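Local coordinates for protein glyceraldehyde-3-phosphate dehydrogenase (Sulfolobus solfataricus, PDB 1B7G) that oxidises glyceraldehyde 3-phosphate to 1,3-bisphosphoglycerate in glycolysis, using NADP or NAD as cofactor with a marked preference for NADP, at residues Thr142-Thr147 with Lys195-Val200; Arg166-Gln171 with Lys176-Ser181; Asp73-Ser78 with Lys94-Gln99; Lys234-Val239 with Ile285-Asp290. The protein carries 1 engineered substitution. One frame throughout, in Å; residues are numbered along the deposited sequence.

Interaction 1 (Thr142-Thr147 with Lys195-Val200); sequences TALLRT and KDVNSV. With SO4 (sulfate ion), chain H.
Two helices of the glyceraldehyde-3-phosphate dehydrogenase catalytic domain pack here: Leu-144 and Leu-145 of helix 139-152 face Val-197 of helix 193-198 and Val-200 shortly beyond it in the chain. Helix 139-152 begins at Cys-139 of the catalytic site, and helix 193-198 begins at His-193 of the inorganic phosphate site. The contact thus joins two helices whose first residues belong to the active site. It is apolar and buried. Leu-145 carries most of it, reaching tip to tip toward Val-200. Its CD1 lies 3.4 Å from Val-200 CG2, tighter than usual van der Waals contact. Leu-145 also slides past Val-197 in the opposite direction, with its CD2 3.9 Å from Val-197 CG1. Leu-144 instead crosses Val-197 at about a right angle, and its CD1 sits 3.9 Å from Val-197 CG2. Val-197 therefore divides its branches between the two leucines. Its CG1 is anti to the backbone N (chi1 164°) and serves Leu-145, while CG2 serves Leu-144. Ile-201 and Val-137 also touch Leu-145, and Tyr-296 of strand 291-298 touches Leu-144. Asp-196 OD2 is hydrogen-bonded to His-192 ND1, a second-shell link to the phosphate site. Lys-195 NZ holds a sulfate, probably from the crystallisation liquor, through O4 at 2.7 Å. The turn before Val-200 is tied by Ser-199, whose OG donates to Asp-196 O at 2.5 Å, in the carbonyl plane.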
# COMPACT_ATOMS: atom_id res chain seq x y z
N THR A 142 8.99 8.15 -19.54
CA THR A 142 10.20 7.72 -18.84
C THR A 142 10.46 6.24 -18.99
O THR A 142 11.61 5.81 -19.19
CB THR A 142 10.14 8.08 -17.35
OG1 THR A 142 10.05 9.51 -17.18
CG2 THR A 142 11.37 7.60 -16.59
N ALA A 143 9.41 5.40 -18.83
CA ALA A 143 9.62 3.96 -18.89
C ALA A 143 10.06 3.56 -20.30
O ALA A 143 10.95 2.74 -20.43
CB ALA A 143 8.33 3.23 -18.47
N LEU A 144 9.51 4.22 -21.31
CA LEU A 144 9.93 3.91 -22.70
C LEU A 144 11.41 4.31 -22.93
O LEU A 144 12.17 3.57 -23.52
CB LEU A 144 9.02 4.66 -23.65
CG LEU A 144 7.62 4.10 -24.00
CD1 LEU A 144 6.77 5.24 -24.52
CD2 LEU A 144 7.73 3.00 -25.05
N LEU A 145 11.82 5.49 -22.46
CA LEU A 145 13.20 5.94 -22.60
C LEU A 145 14.21 5.08 -21.87
O LEU A 145 15.23 4.73 -22.47
CB LEU A 145 13.36 7.41 -22.14
CG LEU A 145 12.68 8.38 -23.13
CD1 LEU A 145 12.55 9.76 -22.53
CD2 LEU A 145 13.46 8.34 -24.45
N ARG A 146 13.92 4.64 -20.64
CA ARG A 146 14.86 3.78 -19.94
C ARG A 146 15.04 2.47 -20.73
O ARG A 146 16.13 1.94 -20.74
CB ARG A 146 14.45 3.41 -18.52
CG ARG A 146 14.28 4.66 -17.61
CD ARG A 146 14.11 4.05 -16.18
NE ARG A 146 13.92 5.14 -15.22
CZ ARG A 146 13.22 4.99 -14.09
NH1 ARG A 146 12.71 3.80 -13.77
NH2 ARG A 146 13.08 6.05 -13.31
N THR A 147 13.92 1.93 -21.22
CA THR A 147 14.01 0.66 -21.96
C THR A 147 14.76 0.87 -23.28
O THR A 147 15.68 0.10 -23.52
CB THR A 147 12.58 0.11 -22.23
OG1 THR A 147 11.90 0.04 -20.96
CG2 THR A 147 12.64 -1.22 -22.92
N LYS A 195 6.01 11.72 -29.44
CA LYS A 195 6.58 13.04 -29.45
C LYS A 195 7.44 13.26 -28.18
O LYS A 195 8.56 13.72 -28.30
CB LYS A 195 5.49 14.09 -29.50
CG LYS A 195 5.98 15.49 -29.77
CD LYS A 195 4.89 16.56 -29.65
CE LYS A 195 5.42 17.81 -30.38
NZ LYS A 195 4.65 19.04 -30.09
N ASP A 196 6.92 12.86 -27.02
CA ASP A 196 7.70 13.04 -25.79
C ASP A 196 8.98 12.24 -25.81
O ASP A 196 10.00 12.83 -25.44
CB ASP A 196 6.86 12.83 -24.54
CG ASP A 196 5.74 13.86 -24.43
OD1 ASP A 196 5.79 14.81 -25.25
OD2 ASP A 196 4.79 13.73 -23.66
N VAL A 197 8.99 11.02 -26.32
CA VAL A 197 10.24 10.26 -26.45
C VAL A 197 11.22 11.01 -27.38
O VAL A 197 12.46 11.09 -27.15
CB VAL A 197 9.94 8.86 -26.97
CG1 VAL A 197 11.15 8.09 -27.52
CG2 VAL A 197 9.28 7.93 -25.94
N ASN A 198 10.68 11.53 -28.48
CA ASN A 198 11.45 12.28 -29.46
C ASN A 198 11.98 13.62 -28.94
O ASN A 198 12.91 14.19 -29.51
CB ASN A 198 10.56 12.57 -30.68
CG ASN A 198 10.53 11.43 -31.69
OD1 ASN A 198 9.52 11.28 -32.38
ND2 ASN A 198 11.60 10.69 -31.80
N SER A 199 11.45 14.14 -27.84
CA SER A 199 11.99 15.35 -27.22
C SER A 199 13.32 15.02 -26.52
O SER A 199 14.06 15.90 -26.12
CB SER A 199 11.01 15.85 -26.14
OG SER A 199 11.10 15.03 -24.97
N VAL A 200 13.60 13.75 -26.38
CA VAL A 200 14.73 13.15 -25.71
C VAL A 200 15.64 12.44 -26.70
O VAL A 200 16.83 12.73 -26.79
CB VAL A 200 14.21 12.15 -24.66
CG1 VAL A 200 15.30 11.32 -24.00
CG2 VAL A 200 13.42 12.90 -23.58
S SO4 H . 4.41 19.77 -26.74
O1 SO4 H . 4.97 20.79 -27.72
O2 SO4 H . 3.23 20.38 -26.05
O3 SO4 H . 5.45 19.37 -25.76
O4 SO4 H . 3.97 18.59 -27.55

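Interaction 2 (Arg166-Gln171 with Lys176-Ser181); sequences RRAADQ and KGPINS. With SO4 (sulfate ion), chain D; SO4 (sulfate ion), chain C.
Ala-168 and Ala-169, which follow Arg-166 and Arg-167 in the chain, touch Lys-176, Gly-177 and Pro-178 of the loop beyond. The apolar contacts are few. Ala-168 CB lies 3.8 Å from Pro-178 CD and also meets the carbonyl O of Gly-177. The peptide before Pro-178 is cis. Ala-169 CB packs 3.7 Å from Lys-176 CB. Ile-212 of strand 205-213 touches both Ala-168 and Pro-178.

The ionic contacts lie on segment 166-171. Two sulfates, probably from the crystallisation liquor, mark two sites. Arg-166 bridges them. Its NE binds O2 of the sulfate in the inorganic phosphate site at 2.8 Å. Its NH2 reaches O2 of the sulfate in the substrate phosphate site at 3.0 Å, and Arg-167 NH1 shares that oxygen. Arg-167 NH2 binds O1 of this second sulfate at 3.1 Å.

Arg-167 is held in turn by a salt bridge. Its NE meets Asp-170 OD1 at 2.8 Å (161°), in the guanidinium plane but above the carboxylate plane. Gln-300 NE2 also binds OD1, and Asp-185 takes Arg-166 NH1. Lys-176 NZ pairs with Glu-173. Positive charge gathered on two neighbouring arginines suits phosphate binding, and the acidic partners probably help to fix the direction of both guanidinium groups.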
# COMPACT_ATOMS: atom_id res chain seq x y z
N ARG A 166 -3.12 2.49 -19.88
CA ARG A 166 -2.98 3.38 -18.70
C ARG A 166 -3.97 3.07 -17.59
O ARG A 166 -5.16 2.81 -17.84
CB ARG A 166 -3.11 4.83 -19.15
CG ARG A 166 -2.37 5.26 -20.36
CD ARG A 166 -2.31 6.74 -20.70
NE ARG A 166 -1.91 7.59 -19.57
CZ ARG A 166 -2.72 8.16 -18.71
NH1 ARG A 166 -4.05 8.05 -18.85
NH2 ARG A 166 -2.21 8.86 -17.69
N ARG A 167 -3.49 3.11 -16.34
CA ARG A 167 -4.42 3.02 -15.19
C ARG A 167 -5.25 4.28 -15.23
O ARG A 167 -4.76 5.33 -15.69
CB ARG A 167 -3.60 2.83 -13.90
CG ARG A 167 -2.73 4.09 -13.56
CD ARG A 167 -3.54 4.96 -12.62
NE ARG A 167 -2.95 6.20 -12.15
CZ ARG A 167 -2.91 7.33 -12.84
NH1 ARG A 167 -3.40 7.39 -14.09
NH2 ARG A 167 -2.37 8.43 -12.31
N ALA A 168 -6.54 4.24 -14.89
CA ALA A 168 -7.44 5.35 -14.95
C ALA A 168 -7.10 6.52 -14.01
O ALA A 168 -7.15 7.70 -14.39
CB ALA A 168 -8.88 4.86 -14.55
N ALA A 169 -6.86 6.20 -12.75
CA ALA A 169 -6.63 7.22 -11.73
C ALA A 169 -5.92 6.56 -10.54
O ALA A 169 -5.91 5.34 -10.43
CB ALA A 169 -8.00 7.74 -11.25
N ASP A 170 -5.16 7.35 -9.77
CA ASP A 170 -4.49 6.68 -8.64
C ASP A 170 -5.54 6.24 -7.62
O ASP A 170 -6.67 6.73 -7.58
CB ASP A 170 -3.47 7.57 -7.99
CG ASP A 170 -2.29 7.81 -8.96
OD1 ASP A 170 -1.90 6.80 -9.58
OD2 ASP A 170 -1.88 8.98 -9.04
N GLN A 171 -5.11 5.32 -6.78
CA GLN A 171 -5.93 4.70 -5.78
C GLN A 171 -6.57 5.67 -4.79
O GLN A 171 -7.74 5.44 -4.41
CB GLN A 171 -5.12 3.66 -5.00
CG GLN A 171 -6.01 2.98 -3.95
CD GLN A 171 -5.31 1.76 -3.37
OE1 GLN A 171 -5.30 0.69 -3.99
NE2 GLN A 171 -4.68 1.99 -2.22
N LYS A 176 -12.80 9.81 -9.89
CA LYS A 176 -12.48 9.66 -11.32
C LYS A 176 -12.79 8.27 -11.81
O LYS A 176 -12.72 7.36 -11.02
CB LYS A 176 -10.97 9.90 -11.58
CG LYS A 176 -10.62 11.39 -11.57
CD LYS A 176 -9.11 11.56 -11.69
CE LYS A 176 -8.70 13.01 -11.55
NZ LYS A 176 -7.28 13.23 -11.98
N GLY A 177 -13.20 8.17 -13.08
CA GLY A 177 -13.47 6.83 -13.63
C GLY A 177 -12.40 6.64 -14.74
O GLY A 177 -11.39 7.35 -14.78
N PRO A 178 -12.70 5.70 -15.60
CA PRO A 178 -13.93 4.94 -15.53
C PRO A 178 -13.92 3.73 -14.63
O PRO A 178 -12.91 3.09 -14.35
CB PRO A 178 -14.13 4.52 -16.98
CG PRO A 178 -12.75 4.35 -17.50
CD PRO A 178 -11.87 5.35 -16.79
N ILE A 179 -15.13 3.40 -14.14
CA ILE A 179 -15.38 2.27 -13.27
C ILE A 179 -15.30 0.96 -14.10
O ILE A 179 -14.76 -0.05 -13.66
CB ILE A 179 -16.78 2.26 -12.66
CG1 ILE A 179 -17.12 3.45 -11.75
CG2 ILE A 179 -16.94 1.01 -11.76
CD1 ILE A 179 -18.54 3.46 -11.24
N ASN A 180 -15.90 1.03 -15.29
CA ASN A 180 -15.95 -0.21 -16.08
C ASN A 180 -16.03 0.11 -17.56
O ASN A 180 -17.08 0.04 -18.21
CB ASN A 180 -17.19 -1.05 -15.65
CG ASN A 180 -17.28 -2.30 -16.52
OD1 ASN A 180 -16.31 -2.69 -17.18
ND2 ASN A 180 -18.42 -2.94 -16.63
N SER A 181 -14.93 0.54 -18.15
CA SER A 181 -14.89 0.84 -19.59
C SER A 181 -13.42 0.78 -20.01
O SER A 181 -12.56 1.03 -19.16
CB SER A 181 -15.31 2.28 -19.89
OG SER A 181 -15.55 2.49 -21.30
S SO4 D . -3.18 10.98 -14.82
O1 SO4 D . -3.37 11.19 -13.33
O2 SO4 D . -3.74 9.66 -15.20
O3 SO4 D . -1.69 10.97 -15.02
O4 SO4 D . -3.83 12.07 -15.57
S SO4 C . 1.53 9.37 -19.25
O1 SO4 C . 0.50 10.13 -18.54
O2 SO4 C . 0.85 8.16 -19.96
O3 SO4 C . 2.60 8.79 -18.45
O4 SO4 C . 2.07 10.30 -20.26

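Interaction 3 (Asp73-Ser78 with Lys94-Gln99); sequences DLIKTS and KPIYLQ. Unlike the reference sequence in segment 73-78: Asp-73 (reference Tyr).
Ile-75 of helix 71-77 meets Tyr-97 and Ile-96 of helix 89-99 in the Rossmann-type nucleotide-binding domain. Helix 89-99 is the crossover of the beta-alpha-beta unit that links parallel strands 80-83 and 103-106, and helix 71-77 leads into the first of these strands. The contact is apolar and depends on how Ile-75 is turned against the tyrosine ring. The two side chains cross at about a right angle. Ile-75 comes to the ring at its edge and does not lie over a face. Its CD1 is 3.7 Å from Tyr-97 CE1 and 3.9 Å from Tyr-97 CD1. Ile-75 CG1 lies in the ring plane, 3.9 Å from CE1 of Tyr-97. With CG1 anti to the carbonyl carbon (chi1 -64°) and CD1 extended beyond it (chi2 159°), the longer branch runs to the ring edge. Ile-75 CD1 also touches Ile-96 CG2, at 4.0 Å. Tyr-97 OH is hydrogen-bonded to Asp-83 OD2 of strand 80-83 and Asn-7 ND2 of strand 2-7, so the ring's polar end is fixed at the sheet. The Tyr-97 side chain also touches Ala-104 and Tyr-133 of the sheet. Leu-74, next to Ile-75, turns to strands 2-7 and 26-32. Helix 71-77 ends at Thr-77; Ser-78, the first residue past it, donates OG to Ile-75 O at 2.8 Å, from the same face of the carbonyl as Ser-78 N.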
# COMPACT_ATOMS: atom_id res chain seq x y z
N ASP A 73 7.74 33.30 -1.67
CA ASP A 73 8.70 33.23 -0.59
C ASP A 73 9.53 31.96 -0.71
O ASP A 73 10.78 32.04 -0.72
CB ASP A 73 8.01 33.23 0.78
CG ASP A 73 7.49 34.63 1.12
OD1 ASP A 73 8.05 35.60 0.60
OD2 ASP A 73 6.50 34.70 1.85
N LEU A 74 8.81 30.84 -0.84
CA LEU A 74 9.42 29.51 -0.94
C LEU A 74 10.39 29.50 -2.11
O LEU A 74 11.53 29.07 -2.00
CB LEU A 74 8.36 28.41 -1.11
CG LEU A 74 8.87 27.02 -1.50
CD1 LEU A 74 9.79 26.42 -0.44
CD2 LEU A 74 7.72 26.02 -1.76
N ILE A 75 9.93 30.10 -3.22
CA ILE A 75 10.73 30.20 -4.42
C ILE A 75 12.00 31.00 -4.18
O ILE A 75 13.11 30.54 -4.49
CB ILE A 75 9.90 30.79 -5.60
CG1 ILE A 75 8.78 29.81 -5.95
CG2 ILE A 75 10.84 30.95 -6.80
CD1 ILE A 75 7.61 30.40 -6.70
N LYS A 76 11.85 32.19 -3.58
CA LYS A 76 12.97 33.06 -3.27
C LYS A 76 14.00 32.38 -2.37
O LYS A 76 15.22 32.48 -2.61
CB LYS A 76 12.48 34.37 -2.64
CG LYS A 76 11.94 35.42 -3.58
CD LYS A 76 11.21 36.59 -2.96
CE LYS A 76 9.70 36.47 -3.01
NZ LYS A 76 8.97 37.65 -2.48
N THR A 77 13.55 31.63 -1.39
CA THR A 77 14.43 30.90 -0.47
C THR A 77 15.16 29.72 -1.07
O THR A 77 16.23 29.31 -0.58
CB THR A 77 13.58 30.37 0.71
OG1 THR A 77 12.84 31.46 1.25
CG2 THR A 77 14.42 29.73 1.80
N SER A 78 14.63 29.09 -2.14
CA SER A 78 15.35 27.92 -2.66
C SER A 78 16.43 28.36 -3.62
O SER A 78 16.49 29.52 -4.04
CB SER A 78 14.30 27.03 -3.37
OG SER A 78 13.77 27.77 -4.47
N LYS A 94 6.06 29.22 -14.63
CA LYS A 94 7.30 29.51 -15.36
C LYS A 94 7.74 30.96 -15.33
O LYS A 94 8.88 31.28 -14.96
CB LYS A 94 7.26 28.88 -16.75
CG LYS A 94 8.45 29.20 -17.63
CD LYS A 94 9.74 28.69 -17.03
CE LYS A 94 10.94 29.11 -17.88
NZ LYS A 94 10.81 28.72 -19.30
N PRO A 95 6.92 31.94 -15.66
CA PRO A 95 7.29 33.34 -15.59
C PRO A 95 7.69 33.79 -14.18
O PRO A 95 8.62 34.60 -14.03
CB PRO A 95 6.07 34.09 -16.08
CG PRO A 95 4.93 33.13 -16.01
CD PRO A 95 5.53 31.75 -16.17
N ILE A 96 7.06 33.28 -13.14
CA ILE A 96 7.45 33.61 -11.76
C ILE A 96 8.84 33.12 -11.41
O ILE A 96 9.71 33.88 -10.94
CB ILE A 96 6.38 33.09 -10.79
CG1 ILE A 96 5.06 33.81 -11.09
CG2 ILE A 96 6.77 33.31 -9.34
CD1 ILE A 96 3.81 33.14 -10.61
N TYR A 97 9.19 31.87 -11.75
CA TYR A 97 10.56 31.41 -11.52
C TYR A 97 11.57 32.25 -12.30
O TYR A 97 12.71 32.46 -11.87
CB TYR A 97 10.73 29.94 -11.87
CG TYR A 97 9.73 28.96 -11.30
CD1 TYR A 97 9.24 29.07 -10.01
CD2 TYR A 97 9.31 27.89 -12.09
CE1 TYR A 97 8.34 28.15 -9.50
CE2 TYR A 97 8.42 26.95 -11.58
CZ TYR A 97 7.93 27.08 -10.30
OH TYR A 97 7.01 26.19 -9.81
N LEU A 98 11.22 32.70 -13.51
CA LEU A 98 12.15 33.49 -14.30
C LEU A 98 12.41 34.87 -13.66
O LEU A 98 13.55 35.36 -13.67
CB LEU A 98 11.60 33.74 -15.71
CG LEU A 98 11.88 32.63 -16.72
CD1 LEU A 98 10.95 32.80 -17.92
CD2 LEU A 98 13.34 32.63 -17.11
N GLN A 99 11.33 35.49 -13.22
CA GLN A 99 11.43 36.84 -12.64
C GLN A 99 12.11 36.79 -11.28
O GLN A 99 12.86 37.69 -10.90
CB GLN A 99 10.05 37.49 -12.53
CG GLN A 99 9.20 36.95 -11.39
CD GLN A 99 8.12 37.91 -10.95
OE1 GLN A 99 7.01 37.91 -11.50
NE2 GLN A 99 8.43 38.73 -9.94

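Interaction 4 (Lys234-Val239 with Ile285-Asp290); sequences KDILSV and IYVKDD
Ile-236 and Leu-237 of helix 233-241 rest on Ile-285 and Val-287 of strand 278-288. The closest pair is Ile-236 CG1 with Val-287 CG2, at 3.8 Å. Ile-236 also offers its other branch, CG2, which lies 4.1 Å from Ile-285 CG2. Its side chain meets both partners at a slant. Leu-237 comes across Ile-285 at about a right angle, with Leu-237 CD1 3.9 Å from Ile-285 CD1. The CG of Leu-237 is anti to the backbone N (chi1 178°), which places it beside the carbonyl carbon and lets CD1 reach Ile-285.

The alternation of the strand explains the pattern. Ile-285 and Val-287 turn toward the helix, and Tyr-286 between them points away. Around this first shell, Leu-248 of strand 246-249 touches both Leu-237 and Ile-285. Leu-294 of strand 291-298 and Leu-240 of the helix itself also reach Ile-285. Val-231, just before the helix, touches Ile-236 and Val-287, and Val-154 touches Ile-236. The backbones of Tyr-286 and Met-293 are hydrogen-bonded, which ties this strand to 291-298 in the mixed sheet.

The helix thus covers one face of the sheet near its 246-249 edge. All four side chains are branched aliphatics, so the helix is held to the strand by dispersion and by the burial of apolar surface.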
# COMPACT_ATOMS: atom_id res chain seq x y z
N LYS A 234 20.07 -13.61 -25.14
CA LYS A 234 20.97 -13.55 -24.01
C LYS A 234 21.61 -12.17 -23.84
O LYS A 234 21.82 -11.75 -22.70
CB LYS A 234 22.06 -14.63 -24.11
CG LYS A 234 22.91 -14.51 -25.38
CD LYS A 234 23.94 -15.63 -25.46
CE LYS A 234 24.28 -15.96 -26.91
NZ LYS A 234 25.12 -17.19 -27.01
N ASP A 235 21.92 -11.47 -24.92
CA ASP A 235 22.47 -10.12 -24.79
C ASP A 235 21.43 -9.09 -24.38
O ASP A 235 21.73 -8.22 -23.55
CB ASP A 235 23.18 -9.73 -26.09
CG ASP A 235 24.45 -10.59 -26.21
OD1 ASP A 235 24.91 -11.11 -25.16
OD2 ASP A 235 24.95 -10.74 -27.33
N ILE A 236 20.19 -9.23 -24.86
CA ILE A 236 19.12 -8.30 -24.45
C ILE A 236 18.79 -8.50 -22.98
O ILE A 236 18.62 -7.60 -22.17
CB ILE A 236 17.85 -8.62 -25.27
CG1 ILE A 236 18.11 -8.33 -26.75
CG2 ILE A 236 16.64 -7.86 -24.77
CD1 ILE A 236 18.63 -6.93 -27.02
N LEU A 237 18.71 -9.77 -22.62
CA LEU A 237 18.38 -10.22 -21.30
C LEU A 237 19.46 -9.78 -20.33
O LEU A 237 19.18 -9.27 -19.24
CB LEU A 237 18.22 -11.75 -21.26
CG LEU A 237 17.90 -12.34 -19.87
CD1 LEU A 237 16.63 -11.71 -19.31
CD2 LEU A 237 17.77 -13.85 -19.90
N SER A 238 20.73 -9.93 -20.77
CA SER A 238 21.81 -9.50 -19.87
C SER A 238 21.81 -8.03 -19.63
O SER A 238 22.00 -7.61 -18.46
CB SER A 238 23.16 -10.04 -20.38
OG SER A 238 24.20 -9.17 -20.00
N VAL A 239 21.49 -7.13 -20.59
CA VAL A 239 21.48 -5.72 -20.20
C VAL A 239 20.25 -5.44 -19.33
O VAL A 239 20.31 -4.66 -18.38
CB VAL A 239 21.51 -4.65 -21.29
CG1 VAL A 239 22.88 -4.52 -21.92
CG2 VAL A 239 20.46 -4.85 -22.37
N ILE A 285 10.13 -11.36 -22.94
CA ILE A 285 11.26 -11.00 -23.75
C ILE A 285 11.43 -11.93 -24.94
O ILE A 285 11.96 -13.03 -24.86
CB ILE A 285 12.56 -10.88 -22.95
CG1 ILE A 285 12.40 -9.77 -21.87
CG2 ILE A 285 13.69 -10.52 -23.93
CD1 ILE A 285 13.60 -9.80 -20.88
N TYR A 286 11.04 -11.40 -26.09
CA TYR A 286 11.10 -12.13 -27.36
C TYR A 286 12.09 -11.49 -28.33
O TYR A 286 11.90 -10.37 -28.79
CB TYR A 286 9.69 -12.16 -27.93
CG TYR A 286 9.52 -12.74 -29.31
CD1 TYR A 286 9.93 -12.06 -30.45
CD2 TYR A 286 8.92 -13.97 -29.47
CE1 TYR A 286 9.77 -12.61 -31.71
CE2 TYR A 286 8.74 -14.53 -30.72
CZ TYR A 286 9.16 -13.84 -31.84
OH TYR A 286 8.97 -14.43 -33.07
N VAL A 287 13.17 -12.21 -28.63
CA VAL A 287 14.21 -11.74 -29.51
C VAL A 287 14.34 -12.69 -30.70
O VAL A 287 14.53 -13.89 -30.53
CB VAL A 287 15.57 -11.66 -28.78
CG1 VAL A 287 16.61 -11.07 -29.72
CG2 VAL A 287 15.43 -10.88 -27.47
N LYS A 288 14.12 -12.13 -31.88
CA LYS A 288 14.32 -12.86 -33.12
C LYS A 288 14.98 -11.98 -34.17
O LYS A 288 14.35 -11.11 -34.77
CB LYS A 288 13.05 -13.47 -33.71
CG LYS A 288 13.42 -14.52 -34.78
CD LYS A 288 12.21 -15.07 -35.50
CE LYS A 288 12.61 -16.35 -36.24
NZ LYS A 288 11.83 -16.50 -37.51
N ASP A 289 16.26 -12.24 -34.40
CA ASP A 289 16.99 -11.42 -35.37
C ASP A 289 16.97 -9.96 -34.91
O ASP A 289 17.60 -9.67 -33.91
CB ASP A 289 16.46 -11.59 -36.78
CG ASP A 289 16.57 -12.98 -37.35
OD1 ASP A 289 17.46 -13.79 -37.00
OD2 ASP A 289 15.70 -13.29 -38.20
N ASP A 290 16.39 -9.07 -35.71
CA ASP A 290 16.37 -7.66 -35.40
C ASP A 290 15.06 -7.22 -34.71
O ASP A 290 14.89 -6.03 -34.44
CB ASP A 290 16.58 -6.79 -36.64
CG ASP A 290 15.42 -6.82 -37.61
OD1 ASP A 290 14.45 -7.58 -37.44
OD2 ASP A 290 15.49 -6.06 -38.61

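Overall arrangement
Interaction 3 comes first along the chain and is the one in the nucleotide-binding domain. The other three lie in the catalytic domain. Both segments of interaction 2 fall between the two segments of interaction 1. Interaction 4 comes last. Interactions 2 and 4 both reach the mixed sheet, yet their centres are about 34 Å apart. Interactions 1 and 4 are the closest pair, with centres about 20 Å apart, and interactions 3 and 4 the farthest, at about 47 Å on opposite sides of the chain's centre. Interaction 2 holds Arg-166 and Arg-167 of the phosphate sites, and interaction 1 lies beside Asn-140 and His-193, so both adjoin the active site, with centres about 24 Å apart. Interactions 3 and 4 lie away from it.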